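Local coordinates for protein disulfide isomerase (Pseudomonas aeruginosa, PDB 4N30) that probably introduces or rearranges disulfide bonds in other proteins as a thioredoxin-fold oxidoreductase of the DsbA type, at residues V71-P74 / R75-W79; A102-Q105 / A106-E110; I172-A175 / R176-I180. One frame throughout, in Å; residues are numbered along the deposited sequence. Where two conformers were deposited one is given.

Contact 1. Residues V71-P74 / R75-W79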
loop_
_atom_site.group_PDB
_atom_site.type_symbol
_atom_site.label_atom_id
_atom_site.label_comp_id
_atom_site.label_asym_id
_atom_site.label_seq_id
_atom_site.Cartn_x
_atom_site.Cartn_y
_atom_site.Cartn_z
ATOM N N VAL A 71 -6.321 4.149 -9.839
ATOM C CA VAL A 71 -7.020 3.174 -10.703
ATOM C C VAL A 71 -6.426 1.762 -10.536
ATOM O O VAL A 71 -7.075 0.765 -10.737
ATOM C CB VAL A 71 -7.030 3.642 -12.170
ATOM C CG1 VAL A 71 -5.606 3.814 -12.672
ATOM C CG2 VAL A 71 -7.795 2.694 -13.084
ATOM N N TYR A 72 -5.154 1.671 -10.186
ATOM C CA TYR A 72 -4.518 0.352 -10.178
ATOM C C TYR A 72 -4.804 -0.404 -8.929
ATOM O O TYR A 72 -4.950 -1.670 -9.000
ATOM C CB TYR A 72 -2.956 0.556 -10.280
ATOM C CG TYR A 72 -2.210 -0.706 -10.443
ATOM C CD1 TYR A 72 -2.407 -1.525 -11.610
ATOM C CD2 TYR A 72 -1.286 -1.098 -9.521
ATOM C CE1 TYR A 72 -1.703 -2.713 -11.753
ATOM C CE2 TYR A 72 -0.531 -2.270 -9.719
ATOM C CZ TYR A 72 -0.766 -3.044 -10.850
ATOM O OH TYR A 72 -0.005 -4.227 -10.934
ATOM N N THR A 73 -4.913 0.266 -7.763
ATOM C CA THR A 73 -4.991 -0.511 -6.534
ATOM C C THR A 73 -6.255 -1.462 -6.493
ATOM O O THR A 73 -6.099 -2.614 -6.151
ATOM C CB THR A 73 -4.944 0.438 -5.344
ATOM O OG1 THR A 73 -3.682 1.152 -5.324
ATOM C CG2 THR A 73 -4.991 -0.309 -4.020
ATOM N N PRO A 74 -7.461 -0.993 -6.832
ATOM C CA PRO A 74 -8.602 -1.903 -6.807
ATOM C C PRO A 74 -8.441 -3.062 -7.782
ATOM O O PRO A 74 -8.886 -4.213 -7.530
ATOM C CB PRO A 74 -9.791 -1.023 -7.142
ATOM C CG PRO A 74 -9.283 0.343 -7.480
ATOM C CD PRO A 74 -7.831 0.417 -7.155
ATOM N N ARG A 75 -7.778 -2.827 -8.906
ATOM C CA ARG A 75 -7.632 -3.860 -9.960
ATOM C C ARG A 75 -6.627 -4.889 -9.419
ATOM O O ARG A 75 -6.845 -6.120 -9.567
ATOM C CB ARG A 75 -7.123 -3.288 -11.277
ATOM C CG ARG A 75 -8.057 -2.262 -11.867
ATOM C CD ARG A 75 -7.500 -1.723 -13.142
ATOM N NE ARG A 75 -8.461 -0.844 -13.736
ATOM C CZ ARG A 75 -8.255 -0.249 -14.897
ATOM N NH1 ARG A 75 -7.129 -0.490 -15.594
ATOM N NH2 ARG A 75 -9.182 0.566 -15.354
ATOM N N LEU A 76 -5.592 -4.448 -8.730
ATOM C CA LEU A 76 -4.669 -5.362 -8.159
ATOM C C LEU A 76 -5.270 -6.199 -7.020
ATOM O O LEU A 76 -5.015 -7.420 -6.914
ATOM C CB LEU A 76 -3.475 -4.572 -7.636
ATOM C CG LEU A 76 -2.319 -5.364 -7.075
ATOM C CD1 LEU A 76 -1.699 -6.235 -8.161
ATOM C CD2 LEU A 76 -1.222 -4.352 -6.635
ATOM N N LYS A 77 -6.124 -5.605 -6.178
ATOM C CA LYS A 77 -6.811 -6.358 -5.143
ATOM C C LYS A 77 -7.726 -7.454 -5.810
ATOM O O LYS A 77 -7.765 -8.567 -5.275
ATOM C CB LYS A 77 -7.638 -5.410 -4.315
ATOM C CG LYS A 77 -6.787 -4.479 -3.408
ATOM C CD LYS A 77 -7.619 -3.389 -2.706
ATOM C CE LYS A 77 -8.493 -4.034 -1.691
ATOM N NZ LYS A 77 -9.535 -3.085 -1.236
ATOM N N ARG A 78 -8.391 -7.127 -6.907
ATOM C CA ARG A 78 -9.196 -8.125 -7.644
ATOM C C ARG A 78 -8.315 -9.296 -8.046
ATOM O O ARG A 78 -8.654 -10.503 -7.875
ATOM C CB ARG A 78 -9.784 -7.415 -8.863
ATOM C CG ARG A 78 -11.005 -8.134 -9.412
ATOM C CD ARG A 78 -11.813 -7.393 -10.473
ATOM N NE ARG A 78 -11.638 -8.096 -11.744
ATOM C CZ ARG A 78 -11.429 -9.404 -11.824
ATOM N NH1 ARG A 78 -11.452 -10.126 -10.718
ATOM N NH2 ARG A 78 -11.226 -9.997 -12.996
ATOM N N TRP A 79 -7.166 -8.967 -8.614
ATOM C CA TRP A 79 -6.275 -10.009 -9.065
ATOM C C TRP A 79 -5.877 -10.886 -7.883
ATOM O O TRP A 79 -5.821 -12.147 -7.992
ATOM C CB TRP A 79 -5.103 -9.412 -9.872
ATOM C CG TRP A 79 -4.261 -10.465 -10.519
ATOM C CD1 TRP A 79 -4.396 -10.879 -11.854
ATOM C CD2 TRP A 79 -3.091 -11.146 -10.014
ATOM N NE1 TRP A 79 -3.400 -11.792 -12.103
ATOM C CE2 TRP A 79 -2.621 -12.025 -11.052
ATOM C CE3 TRP A 79 -2.446 -11.178 -8.783
ATOM C CZ2 TRP A 79 -1.547 -12.865 -10.912
ATOM C CZ3 TRP A 79 -1.342 -12.015 -8.620
ATOM C CH2 TRP A 79 -0.909 -12.859 -9.646
#
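The carbonyl oxygen of Y72 takes the backbone N-H of L76 at 2.9 Å. K77 N to T73 O (3.0 Å) and R78 N to P74 O (3.0 Å) carry the helical ladder on past the proline, whose own N has no hydrogen to give and leaves a kink. With CG anti to the backbone N in both residues (chi1 -173° in Y72, -176° in L76), the ring and the leucine lie on one side of the helix and cross at a slant. L76 CB stands over a ring face, toward the rim, and L76 CD2 meets Y72 CE2 at 3.8 Å. The hydroxyl is hydrogen-bonded to A203 O. Helix 67-81 links strands 56-62 and 86-92 in a beta-alpha-beta unit of the thioredoxin fold and starts at a CxxC pair, C66 and C69, probably the redox centre; L76 reaches both strands, through I58 and L88. T73 OG1 is hydrogen-bonded to E60 and to the carbonyl of C69. On the outer side R75 runs extended from CG to NE, passing 3.4 Å from V71 O at its CG, and in one of two modelled conformers V71 CG2 lies over one guanidinium face, off-centre.

Contact 2. Residues A102-Q105 / A106-E110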
loop_
_atom_site.group_PDB
_atom_site.type_symbol
_atom_site.label_atom_id
_atom_site.label_comp_id
_atom_site.label_asym_id
_atom_site.label_seq_id
_atom_site.Cartn_x
_atom_site.Cartn_y
_atom_site.Cartn_z
ATOM N N ALA A 102 -0.469 13.950 0.512
ATOM C CA ALA A 102 -0.140 12.527 0.425
ATOM C C ALA A 102 0.415 12.011 1.750
ATOM O O ALA A 102 0.197 10.870 2.157
ATOM C CB ALA A 102 0.798 12.285 -0.759
ATOM N N ARG A 103 1.223 12.865 2.422
ATOM C CA ARG A 103 1.779 12.444 3.761
ATOM C C ARG A 103 0.658 12.328 4.814
ATOM O O ARG A 103 0.634 11.351 5.575
ATOM C CB ARG A 103 2.839 13.461 4.215
ATOM C CG ARG A 103 3.974 13.579 3.221
ATOM C CD ARG A 103 5.125 14.417 3.712
ATOM N NE ARG A 103 4.757 15.806 3.989
ATOM C CZ ARG A 103 5.024 16.850 3.193
ATOM N NH1 ARG A 103 5.613 16.730 1.982
ATOM N NH2 ARG A 103 4.699 18.065 3.659
ATOM N N HIS A 104 -0.212 13.342 4.869
ATOM C CA HIS A 104 -1.291 13.306 5.870
ATOM C C HIS A 104 -2.179 12.097 5.574
ATOM O O HIS A 104 -2.617 11.441 6.541
ATOM C CB HIS A 104 -2.124 14.588 5.563
ATOM C CG HIS A 104 -3.390 14.686 6.362
ATOM N ND1 HIS A 104 -3.400 14.602 7.748
ATOM C CD2 HIS A 104 -4.656 14.801 5.911
ATOM C CE1 HIS A 104 -4.692 14.729 8.133
ATOM N NE2 HIS A 104 -5.471 14.835 7.024
ATOM N N GLN A 105 -2.446 11.768 4.298
ATOM C CA GLN A 105 -3.308 10.640 3.985
ATOM C C GLN A 105 -2.637 9.320 4.338
ATOM O O GLN A 105 -3.355 8.381 4.812
ATOM C CB GLN A 105 -3.713 10.735 2.526
ATOM C CG GLN A 105 -4.708 11.902 2.372
ATOM C CD GLN A 105 -4.785 12.414 0.926
ATOM O OE1 GLN A 105 -4.474 11.668 -0.071
ATOM N NE2 GLN A 105 -5.196 13.620 0.774
ATOM N N ALA A 106 -1.303 9.190 4.199
ATOM C CA ALA A 106 -0.616 8.016 4.651
ATOM C C ALA A 106 -0.833 7.824 6.179
ATOM O O ALA A 106 -1.029 6.716 6.665
ATOM C CB ALA A 106 0.872 8.112 4.276
ATOM N N ARG A 107 -0.730 8.922 6.898
ATOM C CA ARG A 107 -0.937 8.819 8.346
ATOM C C ARG A 107 -2.356 8.459 8.671
ATOM O O ARG A 107 -2.573 7.657 9.633
ATOM C CB ARG A 107 -0.527 10.135 8.993
ATOM C CG ARG A 107 0.959 10.525 8.927
ATOM C CD ARG A 107 1.311 11.860 9.551
ATOM N NE ARG A 107 2.524 12.387 9.027
ATOM C CZ ARG A 107 2.618 13.445 8.185
ATOM N NH1 ARG A 107 1.593 14.256 7.957
ATOM N NH2 ARG A 107 3.847 13.780 7.832
ATOM N N LEU A 108 -3.341 8.953 7.989
ATOM C CA LEU A 108 -4.733 8.626 8.234
ATOM C C LEU A 108 -4.943 7.124 8.055
ATOM O O LEU A 108 -5.598 6.480 8.920
ATOM C CB LEU A 108 -5.688 9.345 7.292
ATOM C CG LEU A 108 -5.853 10.788 7.598
ATOM C CD1 LEU A 108 -6.694 11.417 6.490
ATOM C CD2 LEU A 108 -6.496 11.000 8.952
ATOM N N VAL A 109 -4.322 6.505 7.041
ATOM C CA VAL A 109 -4.645 5.099 6.807
ATOM C C VAL A 109 -3.936 4.212 7.915
ATOM O O VAL A 109 -4.490 3.190 8.377
ATOM C CB VAL A 109 -4.382 4.542 5.396
ATOM C CG1 VAL A 109 -5.225 5.279 4.384
ATOM C CG2 VAL A 109 -2.908 4.561 5.031
ATOM N N GLU A 110 -2.721 4.604 8.343
ATOM C CA GLU A 110 -2.081 3.869 9.467
ATOM C C GLU A 110 -2.966 4.008 10.709
ATOM O O GLU A 110 -3.151 3.004 11.457
ATOM C CB GLU A 110 -0.689 4.405 9.749
ATOM C CG GLU A 110 0.348 4.163 8.635
ATOM C CD GLU A 110 0.598 2.653 8.460
ATOM O OE1 GLU A 110 0.567 1.908 9.464
ATOM O OE2 GLU A 110 0.560 2.137 7.335
HETATM O O HOH W 1 -1.168 14.617 9.261
#
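R103 and R107, one turn apart on helix 99-131, meet where the R107 guanidinium lies against the backbone carbonyl and the CB of R103. Four backbone bonds form the ladder: A106 N to A102 O, R107 N to R103 O, L108 N to H104 O and V109 N to Q105 O, at 3.0 to 3.1 Å.

The arginines pack on each other. R107 runs extended from CG to NE back along the helix, its guanidinium turned so that R103 O lies off-centre over one face and R107 NH2 comes 3.8 Å from R103 CB. R107 NH2 also sits near the plane of the R103 guanidinium, at its edge, with R103 NE to R107 NH2 at 4.4 Å. Their charges have an acidic neighbour in common: E100 makes a salt bridge with R103 and a long, weak ion pair with R107, so the two arginines gather about one carboxylate.

Water joins R107 to the imidazole. It accepts from R107 NH1 at 3.1 Å and lies 2.7 Å from H104 ND1, in the plane of the ring. Since H104 NE2 is hydrogen-bonded to G142 O, both ring nitrogens are engaged and the rotation of the imidazole is fixed.

The apolar contact is a CH-pi interaction on that same ring. With H104 CG anti to the backbone N (chi1 173°), L108 CG stands over one face, 4.3 Å from the centroid and 19° off the normal, while L108 CD1 reaches H104 NE2 at 3.7 Å.

Beyond the segments, L108 packs on L154 and A158, and A106 on I168. These i to i+4 contacts thus lie on the first turns of the long helix 99-131, part of the helical domain that DsbA-type proteins carry inserted in their thioredoxin fold.

Contact 3. Residues I172-A175 / R176-I180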
loop_
_atom_site.group_PDB
_atom_site.type_symbol
_atom_site.label_atom_id
_atom_site.label_comp_id
_atom_site.label_asym_id
_atom_site.label_seq_id
_atom_site.Cartn_x
_atom_site.Cartn_y
_atom_site.Cartn_z
ATOM N N ILE A 172 9.391 4.751 3.008
ATOM C CA ILE A 172 9.934 5.691 2.040
ATOM C C ILE A 172 11.466 5.543 1.905
ATOM O O ILE A 172 12.062 5.438 0.805
ATOM C CB ILE A 172 9.633 7.132 2.462
ATOM C CG1 ILE A 172 8.124 7.372 2.350
ATOM C CG2 ILE A 172 10.379 8.133 1.529
ATOM C CD1 ILE A 172 7.784 8.673 3.128
ATOM N N ASP A 173 12.113 5.335 3.048
ATOM C CA ASP A 173 13.589 5.155 3.110
ATOM C C ASP A 173 13.964 3.866 2.431
ATOM O O ASP A 173 14.956 3.845 1.628
ATOM C CB ASP A 173 14.093 5.115 4.583
ATOM C CG ASP A 173 14.022 6.452 5.263
ATOM O OD1 ASP A 173 13.736 7.492 4.641
ATOM O OD2 ASP A 173 14.208 6.321 6.498
ATOM N N ILE A 174 13.222 2.782 2.630
ATOM C CA ILE A 174 13.469 1.525 1.943
ATOM C C ILE A 174 13.291 1.693 0.454
ATOM O O ILE A 174 14.135 1.233 -0.371
ATOM C CB ILE A 174 12.648 0.368 2.481
ATOM C CG1 ILE A 174 13.100 0.050 3.910
ATOM C CG2 ILE A 174 12.700 -0.860 1.581
ATOM C CD1 ILE A 174 12.124 -0.825 4.614
ATOM N N ALA A 175 12.181 2.354 0.058
ATOM C CA ALA A 175 11.984 2.641 -1.348
ATOM C C ALA A 175 13.153 3.337 -1.960
ATOM O O ALA A 175 13.620 2.936 -3.044
ATOM C CB ALA A 175 10.665 3.374 -1.574
ATOM N N ARG A 176 13.647 4.389 -1.323
ATOM C CA ARG A 176 14.738 5.169 -1.879
ATOM C C ARG A 176 16.005 4.342 -1.904
ATOM O O ARG A 176 16.756 4.443 -2.913
ATOM C CB ARG A 176 14.897 6.503 -1.116
ATOM C CG ARG A 176 13.671 7.430 -1.400
ATOM C CD ARG A 176 13.905 8.887 -1.014
ATOM N NE ARG A 176 14.040 8.931 0.437
ATOM C CZ ARG A 176 13.463 9.800 1.282
ATOM N NH1 ARG A 176 12.655 10.799 0.818
ATOM N NH2 ARG A 176 13.713 9.620 2.582
ATOM N N SER A 177 16.238 3.507 -0.934
ATOM C CA SER A 177 17.437 2.605 -0.903
ATOM C C SER A 177 17.389 1.679 -2.069
ATOM O O SER A 177 18.448 1.162 -2.549
ATOM C CB SER A 177 17.514 1.804 0.415
ATOM O OG SER A 177 16.714 0.647 0.459
ATOM N N LYS A 178 16.206 1.339 -2.585
ATOM C CA LYS A 178 16.031 0.391 -3.716
ATOM C C LYS A 178 15.948 1.211 -4.980
ATOM O O LYS A 178 15.751 0.636 -6.054
ATOM C CB LYS A 178 14.739 -0.408 -3.546
ATOM C CG LYS A 178 14.807 -1.466 -2.456
ATOM C CD LYS A 178 13.465 -2.186 -2.483
ATOM C CE LYS A 178 13.246 -3.102 -1.300
ATOM N NZ LYS A 178 13.603 -4.451 -1.806
ATOM N N GLY A 179 16.100 2.518 -4.953
ATOM C CA GLY A 179 16.050 3.278 -6.203
ATOM C C GLY A 179 14.640 3.470 -6.756
ATOM O O GLY A 179 14.480 3.848 -7.948
ATOM N N ILE A 180 13.629 3.333 -5.945
ATOM C CA ILE A 180 12.224 3.494 -6.382
ATOM C C ILE A 180 11.856 4.978 -6.357
ATOM O O ILE A 180 12.161 5.692 -5.347
ATOM C CB ILE A 180 11.303 2.731 -5.404
ATOM C CG1 ILE A 180 11.579 1.253 -5.552
ATOM C CG2 ILE A 180 9.832 2.908 -5.779
ATOM C CD1 ILE A 180 10.759 0.322 -4.628
#
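A175 and I180 form the close-packed end of this contact, where helix 162-177 stops. A175 O receives I180 N at 2.9 Å in a straight bond, and a weak one from K178 N. I180 CB closes over this corner, 3.3 Å from A175 O and 3.9 Å from A175 CB. Both side chains are buried against L93 and Y61, and I180 continues onto T185 and V187 of strand 185-190, so the turn is pinned to the sheet.

S177 adds a grip on the preceding carbonyl. Its OG, placed between the backbone N and the carbonyl carbon (chi1 82°), donates to I174 O at 2.8 Å, coming in at a bent angle to the carbonyl. K178 N gives that oxygen a second, weak bond. Alongside, the I174 and K178 side chains run the same way, with I174 CG2 3.7 Å from K178 CE.

The solvent side is looser and charged. D173 and R176 are both exposed; D173 OD1 and R176 NH2 make a salt bridge of 3.0 Å, but the N-H is poorly aimed and the hydrogen bond weak, the carboxylate and guanidinium planes standing 29° apart. R176 bends at chi3, which lays its guanidinium against I172: CG2 sits over the middle of one face, 3.5 Å from R176 CZ. That isoleucine bridges the two regimes, since its side chain also packs on L93 and P94.

G179, with positive phi (76°), gives its N-H to R176 O, and I180 N goes back to A175 O. This pair of bonds around a left-handed glycine is the Schellman motif, the C-terminal cap that turns the chain from helix 162-177 toward strand 185-190.

How the contacts relate
All three contacts are local; contacts 1 and 2 lie inside a helix, and contact 3 spans the end of one. They also differ in depth. Contact 2 is the buried one, on helix 99-131 in the helical part of the protein; contacts 1 and 3 are partly buried, each with one flank on the sheet. Contact 1 packs its inner side on strands 56-62 and 86-92, contact 3 on strands 56-62 and 185-190, so strand 56-62 is common to both. Arginine over an aliphatic methyl occurs in contacts 1 and 3, whereas in contact 2 the arginine lies over backbone and a water ties it to histidine. Contacts 2 and 3 come nearest, about 6 Å between closest atoms, without touching.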